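Side-chain contacts in NAD-dependent aldehyde dehydrogenase (Burkholderia multivorans, PDB 5UJU), which probably oxidises aldehydes to carboxylic acids with NAD+ as the electron acceptor, glutamate gamma-semialdehyde perhaps among its substrates: residues 109-114 and 227-232; 253-258 and 264-269; 447-452 and 476-481; 284-289 and 302-307. One frame throughout, in Å; residues are numbered along the deposited sequence.

Contact 1: residues 109-114 and 227-232; sequences RTWREA and ADLATG
Trp111, on a helical turn of helix 97-132, faces the C-terminal end of helix 217-230, where the backbone runs past Leu229 and turns at Gly232 with a positive phi of 85°. On the side of helix 97-132 the indole carries nearly all of the contact. With CG anti to the backbone N (chi1 179°), the ring reaches out from its own helix towards the carbonyls at the end of the other. Its five-membered part meets Gly232: CD1 of Trp111 lies 3.1 Å from Gly232 O, which approaches the ring obliquely. NE1 of Trp111 is 3.3 Å from that oxygen, but at too poor an angle for a hydrogen bond, and its N-H goes instead to the next carbonyl, Asn233 O. The six-membered part lies against Leu229, with Trp111 CZ2 3.5 Å from Leu229 O and 4.1 Å from Leu229 CD2, the two side chains crossing at about a right angle. The helix end is a Schellman motif with Gly232 as its C-prime residue: Gly232 N bonds to Leu229 O at 2.9 Å and Asn233 N to Asp228 O. Glycine suits the place because a residue without CB adopts positive phi at little cost. This helix connects the parallel strands 191-211 and 234-238, as in the Rossmann-like nucleotide-binding domain of aldehyde dehydrogenases. A large aromatic suits position 111, since the indole is also bordered by Trp119 and, edge-to-face, by Phe263. Elsewhere on its helix, Arg109 forms a salt bridge with Glu503 of the second subunit.

Contact 2: residues 253-258 and 264-269; sequences IARDVL and DPNVVT
Arg255 and Asn266 make the polar half of this contact. The side-chain oxygen OD1 of Asn266 is gripped end-on by both terminal nitrogens of the arginine, at 2.9 Å from Arg255 NH1 and 3.1 Å from Arg255 NH2. It lies in the guanidinium plane, the amide plane turned 42° from it. NH1 of Arg255 also donates to Val268 O at 2.8 Å. A bend at chi3 (63°) brings the group to these acceptors, and Asp69 completes its setting with a salt bridge to NH2. Arginine suits the place: its flat, multi-donor end meets both oxygens near its plane while Pro265 covers one face, its CB 3.7 Å above the centre of the guanidinium plane. Asp264 OD1, accepting from Asn266 N in an Asx turn, helps to place the asparagine.

The apolar half belongs to Leu258, whose CD1 lies 3.9 Å from the branch point Val267 CB and from the methyl Val268 CG2. Ala254 adds a looser touch, its CB 4.4 Å from Val268 CG2. Helix 245-260 and strand 268-270 complete a beta-alpha-beta unit begun by strand 234-238; helix 97-132 packs against Val257, while Leu229 of helix 217-230 touches Val267 and Val268.

Contact 3: residues 447-452 and 476-481; sequences ADREKF and AGEIAA
Arg449 and Glu478 join the short helix 449-452 to helix 469-483, two connecting elements of the domain built on the mixed sheet that includes strands 323-326 and 460-466. Their salt bridge is one-sided. Glu478 OE2 takes both bonds, a short one of 2.6 Å from Arg449 NH1 and a weak one of 3.3 Å from Arg449 NH2. The oxygen lies at the guanidinium edge, but the arginine comes from above the carboxylate plane, NH1 standing 59° out of it, the two planes 45° apart. Long, flexible side chains suit this pairing, because the backbones are far apart, with Arg449 CA 9.7 Å from Ile479 CA.

Beneath the ion pair the contact is apolar. Phe452 offers its edge to Ile479, with Phe452 CE2 3.9 Å from Ile479 CD1. The ring takes chi1 60°, its CG between the backbone N and the carbonyl carbon, and folds back so that Arg449 CA stands over one face, toward the rim. Phe452 also rests on Phe462 and Ile464 of strand 460-466, and Ile479 on Gln323 of strand 323-326. A buried apolar layer against the sheet with a charged pair farther out is characteristic of helices covering an alpha/beta sheet, here probably that of the catalytic domain.

Contact 4: residues 284-289 and 302-307; sequences LALRPE and GTWLER
Ala285 and Leu305 form the tight part of this contact. Ala285 CB is only 3.5 Å from Leu305 CD2, closer than carbons usually pack, and both residues are buried. With Leu305 CG anti to its carbonyl carbon (chi1 -67°), the branch is carried to the alanine methyl. The small side chain suits this place: the two backbones come together here, with Ala285 CA 7.3 Å from Leu305 CA. Leu305 CD2 lies in the plane of the Trp304 ring, at its edge; Ala285 CB is also near that plane, 4.4 Å from Trp304 CZ3.

The two segments belong to successive units of the Rossmann-like sheet. Helix 278-285 leads into strand 290-296, and helix 299-308 follows it on the way to strand 313-317; these two strands pair in parallel. Ala285 packs on Ile293 and Leu305 on Phe295, so both helices lie against strand 290-296. An imidazole, probably from the crystallisation liquor, lies about 4 Å from the Leu305 side chain at nearest atoms.

Farther out the packing becomes looser. Leu286, which is exposed, touches only a corner of the indole across the contact: its CD2 is 3.8 Å from Trp304 CH2, and the side chains cross at about a right angle. The broad, partly exposed tryptophan spans this margin, while His308 of its own helix stacks on it.

Contacts 1, 2 and 4 gather around one sheet, that of strands 191-211, 234-238, 268-270, 290-296 and 313-317, whereas contact 3 belongs to the other large sheet. Along the chain the order is 1, 2, 4, 3, each contact closing before the next opens. Contacts 1 and 2, with centres about 12 Å apart, share a core in which the Trp111 indole packs on Leu258 and Val267. Strand 268-270 of contact 2 is followed in the chain by helix 278-285 of contact 4, about 24 Å away between centres. Contact 3 lies about 44 Å from contact 1 between centres, consistent with separate cofactor and catalytic domains.

Contact 1: residues 109-114 and 227-232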
loop_
_atom_site.group_PDB
_atom_site.type_symbol
_atom_site.label_atom_id
_atom_site.label_comp_id
_atom_site.label_asym_id
_atom_site.label_seq_id
_atom_site.Cartn_x
_atom_site.Cartn_y
_atom_site.Cartn_z
ATOM N N ARG A 109 -0.565 -7.400 22.778
ATOM C CA ARG A 109 -0.752 -8.851 22.670
ATOM C C ARG A 109 -2.221 -9.265 22.719
ATOM O O ARG A 109 -2.728 -9.883 21.778
ATOM C CB ARG A 109 0.039 -9.582 23.767
ATOM C CG ARG A 109 -0.038 -11.106 23.647
ATOM C CD ARG A 109 1.006 -11.803 24.526
ATOM N NE ARG A 109 0.757 -13.237 24.655
ATOM C CZ ARG A 109 1.308 -14.165 23.877
ATOM N NH1 ARG A 109 2.125 -13.806 22.893
ATOM N NH2 ARG A 109 1.033 -15.451 24.074
ATOM N N THR A 110 -2.920 -8.963 23.820
ATOM C CA THR A 110 -4.290 -9.466 23.933
ATOM C C THR A 110 -5.213 -8.793 22.917
ATOM O O THR A 110 -6.187 -9.400 22.458
ATOM C CB THR A 110 -4.814 -9.312 25.378
ATOM O OG1 THR A 110 -4.921 -7.936 25.742
ATOM C CG2 THR A 110 -3.855 -9.986 26.348
ATOM N N TRP A 111 -4.912 -7.557 22.533
ATOM C CA TRP A 111 -5.673 -6.915 21.469
ATOM C C TRP A 111 -5.496 -7.672 20.159
ATOM O O TRP A 111 -6.477 -8.071 19.523
ATOM C CB TRP A 111 -5.228 -5.454 21.355
ATOM C CG TRP A 111 -5.866 -4.580 20.277
ATOM C CD1 TRP A 111 -5.200 -3.844 19.336
ATOM C CD2 TRP A 111 -7.264 -4.297 20.082
ATOM N NE1 TRP A 111 -6.088 -3.145 18.557
ATOM C CE2 TRP A 111 -7.360 -3.401 18.995
ATOM C CE3 TRP A 111 -8.442 -4.724 20.708
ATOM C CZ2 TRP A 111 -8.584 -2.928 18.517
ATOM C CZ3 TRP A 111 -9.664 -4.242 20.232
ATOM C CH2 TRP A 111 -9.719 -3.345 19.161
ATOM N N ARG A 112 -4.245 -7.937 19.773
ATOM C CA ARG A 112 -3.983 -8.700 18.557
ATOM C C ARG A 112 -4.671 -10.055 18.601
ATOM O O ARG A 112 -5.291 -10.484 17.620
ATOM C CB ARG A 112 -2.475 -8.898 18.361
ATOM C CG ARG A 112 -2.176 -9.965 17.312
ATOM C CD ARG A 112 -0.700 -10.133 17.017
ATOM N NE ARG A 112 0.016 -10.820 18.092
ATOM C CZ ARG A 112 0.807 -10.227 18.981
ATOM N NH1 ARG A 112 0.995 -8.908 18.940
ATOM N NH2 ARG A 112 1.414 -10.959 19.916
ATOM N N GLU A 113 -4.569 -10.751 19.738
ATOM C CA GLU A 113 -5.079 -12.114 19.809
ATOM C C GLU A 113 -6.588 -12.182 19.700
ATOM O O GLU A 113 -7.116 -13.249 19.387
ATOM C CB GLU A 113 -4.607 -12.790 21.092
ATOM C CG GLU A 113 -3.130 -13.074 21.017
ATOM C CD GLU A 113 -2.585 -13.749 22.251
ATOM O OE1 GLU A 113 -3.293 -13.783 23.286
ATOM O OE2 GLU A 113 -1.447 -14.256 22.159
ATOM N N ALA A 114 -7.302 -11.085 19.953
ATOM C CA ALA A 114 -8.754 -11.138 19.839
ATOM C C ALA A 114 -9.227 -11.161 18.384
ATOM O O ALA A 114 -10.387 -11.503 18.122
ATOM C CB ALA A 114 -9.377 -9.964 20.589
ATOM N N ALA A 227 -8.825 3.145 10.898
ATOM C CA ALA A 227 -8.148 2.151 10.067
ATOM C C ALA A 227 -7.108 1.378 10.881
ATOM O O ALA A 227 -6.926 0.166 10.688
ATOM C CB ALA A 227 -7.484 2.826 8.868
ATOM N N ASP A 228 -6.373 2.084 11.746
ATOM C CA ASP A 228 -5.402 1.440 12.623
ATOM C C ASP A 228 -6.099 0.449 13.552
ATOM O O ASP A 228 -5.715 -0.721 13.627
ATOM C CB ASP A 228 -4.646 2.494 13.437
ATOM C CG ASP A 228 -3.504 3.171 12.671
ATOM O OD1 ASP A 228 -3.143 2.712 11.572
ATOM O OD2 ASP A 228 -2.954 4.176 13.196
ATOM N N LEU A 229 -7.146 0.906 14.252
ATOM C CA LEU A 229 -7.819 0.068 15.245
ATOM C C LEU A 229 -8.500 -1.129 14.599
ATOM O O LEU A 229 -8.398 -2.251 15.101
ATOM C CB LEU A 229 -8.843 0.893 16.028
ATOM C CG LEU A 229 -8.316 1.821 17.111
ATOM C CD1 LEU A 229 -9.485 2.637 17.680
ATOM C CD2 LEU A 229 -7.612 0.994 18.210
ATOM N N ALA A 230 -9.187 -0.905 13.474
ATOM C CA ALA A 230 -9.911 -1.962 12.778
ATOM C C ALA A 230 -8.985 -3.034 12.217
ATOM O O ALA A 230 -9.458 -4.103 11.820
ATOM C CB ALA A 230 -10.759 -1.368 11.641
ATOM N N THR A 231 -7.689 -2.758 12.106
ATOM C CA THR A 231 -6.751 -3.785 11.677
ATOM C C THR A 231 -5.872 -4.255 12.836
ATOM O O THR A 231 -4.805 -4.832 12.607
ATOM C CB THR A 231 -5.903 -3.282 10.502
ATOM O OG1 THR A 231 -5.279 -2.044 10.860
ATOM C CG2 THR A 231 -6.800 -3.061 9.254
ATOM N N GLY A 232 -6.293 -3.994 14.075
ATOM C CA GLY A 232 -5.655 -4.599 15.234
ATOM C C GLY A 232 -4.438 -3.883 15.759
ATOM O O GLY A 232 -3.759 -4.411 16.644
#

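Contact 2: residues 253-258 and 264-269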
loop_
_atom_site.group_PDB
_atom_site.type_symbol
_atom_site.label_atom_id
_atom_site.label_comp_id
_atom_site.label_asym_id
_atom_site.label_seq_id
_atom_site.Cartn_x
_atom_site.Cartn_y
_atom_site.Cartn_z
ATOM N N ILE A 253 -13.302 8.114 25.045
ATOM C CA ILE A 253 -14.399 7.213 24.714
ATOM C C ILE A 253 -13.866 5.892 24.168
ATOM O O ILE A 253 -14.369 4.815 24.517
ATOM C CB ILE A 253 -15.371 7.904 23.739
ATOM C CG1 ILE A 253 -16.077 9.069 24.448
ATOM C CG2 ILE A 253 -16.394 6.919 23.225
ATOM C CD1 ILE A 253 -16.991 9.926 23.526
ATOM N N ALA A 254 -12.817 5.945 23.334
ATOM C CA ALA A 254 -12.192 4.718 22.846
ATOM C C ALA A 254 -11.704 3.845 23.999
ATOM O O ALA A 254 -11.915 2.628 23.996
ATOM C CB ALA A 254 -11.012 5.042 21.928
ATOM N N ARG A 255 -11.046 4.457 24.985
ATOM C CA ARG A 255 -10.501 3.719 26.120
ATOM C C ARG A 255 -11.606 3.102 26.965
ATOM O O ARG A 255 -11.449 1.995 27.494
ATOM C CB ARG A 255 -9.640 4.656 26.964
ATOM C CG ARG A 255 -8.366 5.106 26.253
ATOM C CD ARG A 255 -7.613 6.134 27.070
ATOM N NE ARG A 255 -7.155 5.600 28.355
ATOM C CZ ARG A 255 -5.992 4.978 28.522
ATOM N NH1 ARG A 255 -5.183 4.791 27.487
ATOM N NH2 ARG A 255 -5.642 4.528 29.713
ATOM N N ASP A 256 -12.724 3.811 27.111
ATOM C CA ASP A 256 -13.894 3.257 27.788
ATOM C C ASP A 256 -14.325 1.947 27.151
ATOM O O ASP A 256 -14.539 0.941 27.840
ATOM C CB ASP A 256 -15.049 4.255 27.719
ATOM C CG ASP A 256 -14.898 5.388 28.696
ATOM O OD1 ASP A 256 -14.021 5.310 29.583
ATOM O OD2 ASP A 256 -15.671 6.359 28.571
ATOM N N VAL A 257 -14.487 1.954 25.829
ATOM C CA VAL A 257 -14.964 0.775 25.119
ATOM C C VAL A 257 -13.958 -0.360 25.247
ATOM O O VAL A 257 -14.326 -1.509 25.520
ATOM C CB VAL A 257 -15.237 1.115 23.643
ATOM C CG1 VAL A 257 -15.578 -0.142 22.875
ATOM C CG2 VAL A 257 -16.362 2.160 23.538
ATOM N N LEU A 258 -12.674 -0.048 25.054
ATOM C CA LEU A 258 -11.638 -1.072 25.152
ATOM C C LEU A 258 -11.605 -1.685 26.546
ATOM O O LEU A 258 -11.529 -2.911 26.692
ATOM C CB LEU A 258 -10.275 -0.468 24.791
ATOM C CG LEU A 258 -10.089 -0.176 23.299
ATOM C CD1 LEU A 258 -9.116 0.998 23.085
ATOM C CD2 LEU A 258 -9.593 -1.421 22.592
ATOM N N ASP A 264 -6.697 -3.835 27.382
ATOM C CA ASP A 264 -5.878 -2.792 27.982
ATOM C C ASP A 264 -6.272 -1.465 27.342
ATOM O O ASP A 264 -6.153 -1.325 26.117
ATOM C CB ASP A 264 -4.394 -3.123 27.759
ATOM C CG ASP A 264 -3.438 -2.143 28.450
ATOM O OD1 ASP A 264 -3.828 -1.004 28.800
ATOM O OD2 ASP A 264 -2.256 -2.517 28.615
ATOM N N PRO A 265 -6.799 -0.496 28.099
ATOM C CA PRO A 265 -7.187 0.775 27.470
ATOM C C PRO A 265 -6.033 1.472 26.781
ATOM O O PRO A 265 -6.279 2.322 25.920
ATOM C CB PRO A 265 -7.740 1.604 28.639
ATOM C CG PRO A 265 -7.109 1.003 29.866
ATOM C CD PRO A 265 -7.021 -0.479 29.558
ATOM N N ASN A 266 -4.782 1.144 27.133
ATOM C CA ASN A 266 -3.643 1.747 26.450
ATOM C C ASN A 266 -3.471 1.265 25.013
ATOM O O ASN A 266 -2.472 1.629 24.385
ATOM C CB ASN A 266 -2.371 1.489 27.245
ATOM C CG ASN A 266 -2.400 2.189 28.573
ATOM O OD1 ASN A 266 -2.956 3.277 28.681
ATOM N ND2 ASN A 266 -1.830 1.561 29.603
ATOM N N VAL A 267 -4.381 0.448 24.481
ATOM C CA VAL A 267 -4.450 0.301 23.029
ATOM C C VAL A 267 -4.530 1.675 22.361
ATOM O O VAL A 267 -3.950 1.880 21.291
ATOM C CB VAL A 267 -5.635 -0.616 22.639
ATOM C CG1 VAL A 267 -5.933 -0.529 21.132
ATOM C CG2 VAL A 267 -5.305 -2.067 23.014
ATOM N N VAL A 268 -5.174 2.657 23.010
ATOM C CA VAL A 268 -5.233 4.031 22.495
ATOM C C VAL A 268 -4.784 4.996 23.587
ATOM O O VAL A 268 -5.359 5.007 24.684
ATOM C CB VAL A 268 -6.642 4.402 22.006
ATOM C CG1 VAL A 268 -6.673 5.858 21.541
ATOM C CG2 VAL A 268 -7.070 3.467 20.889
ATOM N N THR A 269 -3.774 5.822 23.283
ATOM C CA THR A 269 -3.281 6.829 24.219
ATOM C C THR A 269 -3.245 8.199 23.551
ATOM O O THR A 269 -3.311 8.323 22.323
ATOM C CB THR A 269 -1.881 6.490 24.757
ATOM O OG1 THR A 269 -0.984 6.253 23.668
ATOM C CG2 THR A 269 -1.935 5.244 25.657
#

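Contact 3: residues 447-452 and 476-481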
loop_
_atom_site.group_PDB
_atom_site.type_symbol
_atom_site.label_atom_id
_atom_site.label_comp_id
_atom_site.label_asym_id
_atom_site.label_seq_id
_atom_site.Cartn_x
_atom_site.Cartn_y
_atom_site.Cartn_z
ATOM N N ALA A 447 0.213 35.786 -15.944
ATOM C CA ALA A 447 1.639 36.041 -15.762
ATOM C C ALA A 447 2.061 36.043 -14.294
ATOM O O ALA A 447 3.253 35.918 -14.003
ATOM C CB ALA A 447 2.011 37.379 -16.404
ATOM N N ASP A 448 1.117 36.171 -13.363
ATOM C CA ASP A 448 1.422 36.192 -11.933
ATOM C C ASP A 448 1.510 34.791 -11.332
ATOM O O ASP A 448 1.129 34.591 -10.165
ATOM C CB ASP A 448 0.394 37.057 -11.199
ATOM C CG ASP A 448 0.303 38.462 -11.804
ATOM O OD1 ASP A 448 1.380 39.039 -12.047
ATOM O OD2 ASP A 448 -0.814 38.974 -12.058
ATOM N N ARG A 449 2.008 33.822 -12.112
ATOM C CA ARG A 449 2.076 32.426 -11.677
ATOM C C ARG A 449 2.786 32.249 -10.342
ATOM O O ARG A 449 2.357 31.442 -9.506
ATOM C CB ARG A 449 2.842 31.591 -12.704
ATOM C CG ARG A 449 2.025 30.696 -13.585
ATOM C CD ARG A 449 2.954 29.929 -14.521
ATOM N NE ARG A 449 3.217 28.601 -13.960
ATOM C CZ ARG A 449 3.005 27.458 -14.606
ATOM N NH1 ARG A 449 3.251 26.298 -14.010
ATOM N NH2 ARG A 449 2.568 27.478 -15.858
ATOM N N GLU A 450 3.890 32.974 -10.137
ATOM C CA GLU A 450 4.687 32.792 -8.929
ATOM C C GLU A 450 3.865 33.044 -7.679
ATOM O O GLU A 450 4.173 32.499 -6.609
ATOM C CB GLU A 450 5.919 33.703 -8.953
ATOM N N LYS A 451 2.821 33.861 -7.792
ATOM C CA LYS A 451 1.980 34.177 -6.651
ATOM C C LYS A 451 0.867 33.167 -6.440
ATOM O O LYS A 451 0.617 32.769 -5.300
ATOM C CB LYS A 451 1.375 35.581 -6.807
ATOM C CG LYS A 451 2.390 36.705 -7.088
ATOM C CD LYS A 451 3.199 36.995 -5.821
ATOM C CE LYS A 451 4.301 38.027 -6.023
ATOM N NZ LYS A 451 5.302 37.968 -4.911
ATOM N N PHE A 452 0.207 32.701 -7.494
ATOM C CA PHE A 452 -0.978 31.889 -7.265
ATOM C C PHE A 452 -0.710 30.390 -7.301
ATOM O O PHE A 452 -1.655 29.612 -7.129
ATOM C CB PHE A 452 -2.121 32.268 -8.237
ATOM C CG PHE A 452 -1.803 32.113 -9.720
ATOM C CD1 PHE A 452 -1.710 33.243 -10.538
ATOM C CD2 PHE A 452 -1.697 30.862 -10.308
ATOM C CE1 PHE A 452 -1.459 33.129 -11.906
ATOM C CE2 PHE A 452 -1.438 30.737 -11.677
ATOM C CZ PHE A 452 -1.324 31.874 -12.473
ATOM N N ALA A 476 -4.449 24.518 -15.121
ATOM C CA ALA A 476 -5.021 23.872 -13.944
ATOM C C ALA A 476 -4.501 22.446 -13.786
ATOM O O ALA A 476 -4.109 22.034 -12.685
ATOM C CB ALA A 476 -6.545 23.885 -14.021
ATOM N N GLY A 477 -4.485 21.679 -14.880
ATOM C CA GLY A 477 -3.946 20.326 -14.821
ATOM C C GLY A 477 -2.468 20.299 -14.479
ATOM O O GLY A 477 -2.004 19.425 -13.742
ATOM N N GLU A 478 -1.705 21.253 -15.019
ATOM C CA GLU A 478 -0.279 21.309 -14.724
ATOM C C GLU A 478 -0.035 21.637 -13.259
ATOM O O GLU A 478 0.809 21.009 -12.609
ATOM C CB GLU A 478 0.403 22.340 -15.621
ATOM C CG GLU A 478 1.851 22.598 -15.270
ATOM C CD GLU A 478 2.459 23.739 -16.077
ATOM O OE1 GLU A 478 1.941 24.064 -17.169
ATOM O OE2 GLU A 478 3.463 24.308 -15.615
ATOM N N ILE A 479 -0.768 22.616 -12.727
ATOM C CA ILE A 479 -0.536 23.067 -11.359
ATOM C C ILE A 479 -0.970 22.003 -10.362
ATOM O O ILE A 479 -0.320 21.801 -9.330
ATOM C CB ILE A 479 -1.253 24.407 -11.118
ATOM C CG1 ILE A 479 -0.495 25.534 -11.829
ATOM C CG2 ILE A 479 -1.402 24.686 -9.615
ATOM C CD1 ILE A 479 -1.210 26.878 -11.805
ATOM N N ALA A 480 -2.082 21.316 -10.641
ATOM C CA ALA A 480 -2.511 20.229 -9.765
ATOM C C ALA A 480 -1.467 19.118 -9.711
ATOM O O ALA A 480 -1.179 18.580 -8.636
ATOM C CB ALA A 480 -3.856 19.671 -10.223
ATOM N N ALA A 481 -0.901 18.750 -10.863
ATOM C CA ALA A 481 0.081 17.671 -10.888
ATOM C C ALA A 481 1.384 18.085 -10.214
ATOM O O ALA A 481 2.019 17.280 -9.527
ATOM C CB ALA A 481 0.343 17.233 -12.326
#

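Contact 4: residues 284-289 and 302-307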
loop_
_atom_site.group_PDB
_atom_site.type_symbol
_atom_site.label_atom_id
_atom_site.label_comp_id
_atom_site.label_asym_id
_atom_site.label_seq_id
_atom_site.Cartn_x
_atom_site.Cartn_y
_atom_site.Cartn_z
ATOM N N LEU A 284 9.670 10.920 17.705
ATOM C CA LEU A 284 8.632 9.900 17.807
ATOM C C LEU A 284 8.399 9.200 16.469
ATOM O O LEU A 284 8.314 7.968 16.409
ATOM C CB LEU A 284 7.338 10.545 18.314
ATOM C CG LEU A 284 6.111 9.648 18.412
ATOM C CD1 LEU A 284 6.425 8.418 19.286
ATOM C CD2 LEU A 284 4.956 10.431 18.993
ATOM N N ALA A 285 8.322 9.971 15.378
ATOM C CA ALA A 285 8.033 9.389 14.075
ATOM C C ALA A 285 9.113 8.423 13.617
ATOM O O ALA A 285 8.822 7.536 12.803
ATOM C CB ALA A 285 7.855 10.493 13.030
ATOM N N LEU A 286 10.343 8.560 14.122
ATOM C CA LEU A 286 11.439 7.686 13.733
ATOM C C LEU A 286 11.611 6.472 14.657
ATOM O O LEU A 286 12.491 5.642 14.400
ATOM C CB LEU A 286 12.755 8.483 13.700
ATOM C CG LEU A 286 12.843 9.651 12.700
ATOM C CD1 LEU A 286 14.260 10.172 12.557
ATOM C CD2 LEU A 286 12.315 9.223 11.348
ATOM N N ARG A 287 10.801 6.324 15.711
ATOM C CA ARG A 287 10.998 5.181 16.618
ATOM C C ARG A 287 10.706 3.868 15.898
ATOM O O ARG A 287 9.739 3.780 15.136
ATOM C CB ARG A 287 10.105 5.282 17.859
ATOM C CG ARG A 287 10.533 6.341 18.853
ATOM C CD ARG A 287 11.761 5.859 19.617
ATOM N NE ARG A 287 11.448 4.702 20.474
ATOM C CZ ARG A 287 11.118 4.790 21.765
ATOM N NH1 ARG A 287 11.050 5.980 22.350
ATOM N NH2 ARG A 287 10.853 3.691 22.476
ATOM N N PRO A 288 11.514 2.831 16.122
ATOM C CA PRO A 288 11.264 1.557 15.432
ATOM C C PRO A 288 9.920 0.956 15.765
ATOM O O PRO A 288 9.392 0.182 14.953
ATOM C CB PRO A 288 12.424 0.657 15.892
ATOM C CG PRO A 288 13.077 1.369 17.025
ATOM C CD PRO A 288 12.800 2.839 16.829
ATOM N N GLU A 289 9.337 1.299 16.921
ATOM C CA GLU A 289 8.032 0.762 17.296
ATOM C C GLU A 289 6.892 1.384 16.508
ATOM O O GLU A 289 5.813 0.790 16.424
ATOM C CB GLU A 289 7.770 0.983 18.793
ATOM C CG GLU A 289 8.771 0.307 19.753
ATOM C CD GLU A 289 9.953 1.206 20.131
ATOM O OE1 GLU A 289 10.231 2.210 19.433
ATOM O OE2 GLU A 289 10.592 0.925 21.157
ATOM N N GLY A 302 4.780 16.739 5.918
ATOM C CA GLY A 302 4.313 15.471 5.375
ATOM C C GLY A 302 5.360 14.796 4.513
ATOM O O GLY A 302 5.555 13.581 4.585
ATOM N N THR A 303 6.053 15.585 3.692
ATOM C CA THR A 303 7.156 15.081 2.879
ATOM C C THR A 303 8.301 14.556 3.741
ATOM O O THR A 303 8.936 13.548 3.405
ATOM C CB THR A 303 7.657 16.210 1.975
ATOM O OG1 THR A 303 6.597 16.635 1.113
ATOM C CG2 THR A 303 8.810 15.764 1.148
ATOM N N TRP A 304 8.617 15.258 4.830
ATOM C CA TRP A 304 9.668 14.782 5.723
ATOM C C TRP A 304 9.353 13.378 6.229
ATOM O O TRP A 304 10.214 12.493 6.200
ATOM C CB TRP A 304 9.847 15.760 6.890
ATOM C CG TRP A 304 11.031 15.467 7.759
ATOM C CD1 TRP A 304 12.282 15.998 7.651
ATOM C CD2 TRP A 304 11.075 14.554 8.864
ATOM N NE1 TRP A 304 13.100 15.479 8.623
ATOM C CE2 TRP A 304 12.386 14.586 9.378
ATOM C CE3 TRP A 304 10.132 13.718 9.467
ATOM C CZ2 TRP A 304 12.783 13.810 10.465
ATOM C CZ3 TRP A 304 10.529 12.946 10.555
ATOM C CH2 TRP A 304 11.843 13.000 11.039
ATOM N N LEU A 305 8.104 13.146 6.653
ATOM C CA LEU A 305 7.708 11.837 7.182
ATOM C C LEU A 305 7.810 10.744 6.123
ATOM O O LEU A 305 8.280 9.635 6.403
ATOM C CB LEU A 305 6.281 11.906 7.727
ATOM C CG LEU A 305 6.077 12.774 8.957
ATOM C CD1 LEU A 305 4.622 13.076 9.119
ATOM C CD2 LEU A 305 6.579 12.030 10.186
ATOM N N GLU A 306 7.323 11.020 4.913
ATOM C CA GLU A 306 7.381 10.022 3.849
ATOM C C GLU A 306 8.816 9.596 3.571
ATOM O O GLU A 306 9.088 8.419 3.307
ATOM C CB GLU A 306 6.747 10.569 2.568
ATOM C CG GLU A 306 5.282 10.939 2.692
ATOM C CD GLU A 306 4.825 11.759 1.508
ATOM O OE1 GLU A 306 5.625 11.900 0.568
ATOM O OE2 GLU A 306 3.691 12.271 1.517
ATOM N N ARG A 307 9.747 10.539 3.640
ATOM C CA ARG A 307 11.127 10.263 3.275
ATOM C C ARG A 307 11.956 9.710 4.425
ATOM O O ARG A 307 12.865 8.901 4.193
ATOM C CB ARG A 307 11.772 11.538 2.735
ATOM C CG ARG A 307 11.145 12.002 1.439
ATOM C CD ARG A 307 11.610 13.388 1.041
ATOM N NE ARG A 307 10.979 13.812 -0.205
ATOM C CZ ARG A 307 11.629 14.010 -1.346
ATOM N NH1 ARG A 307 12.944 13.835 -1.405
ATOM N NH2 ARG A 307 10.959 14.390 -2.426
#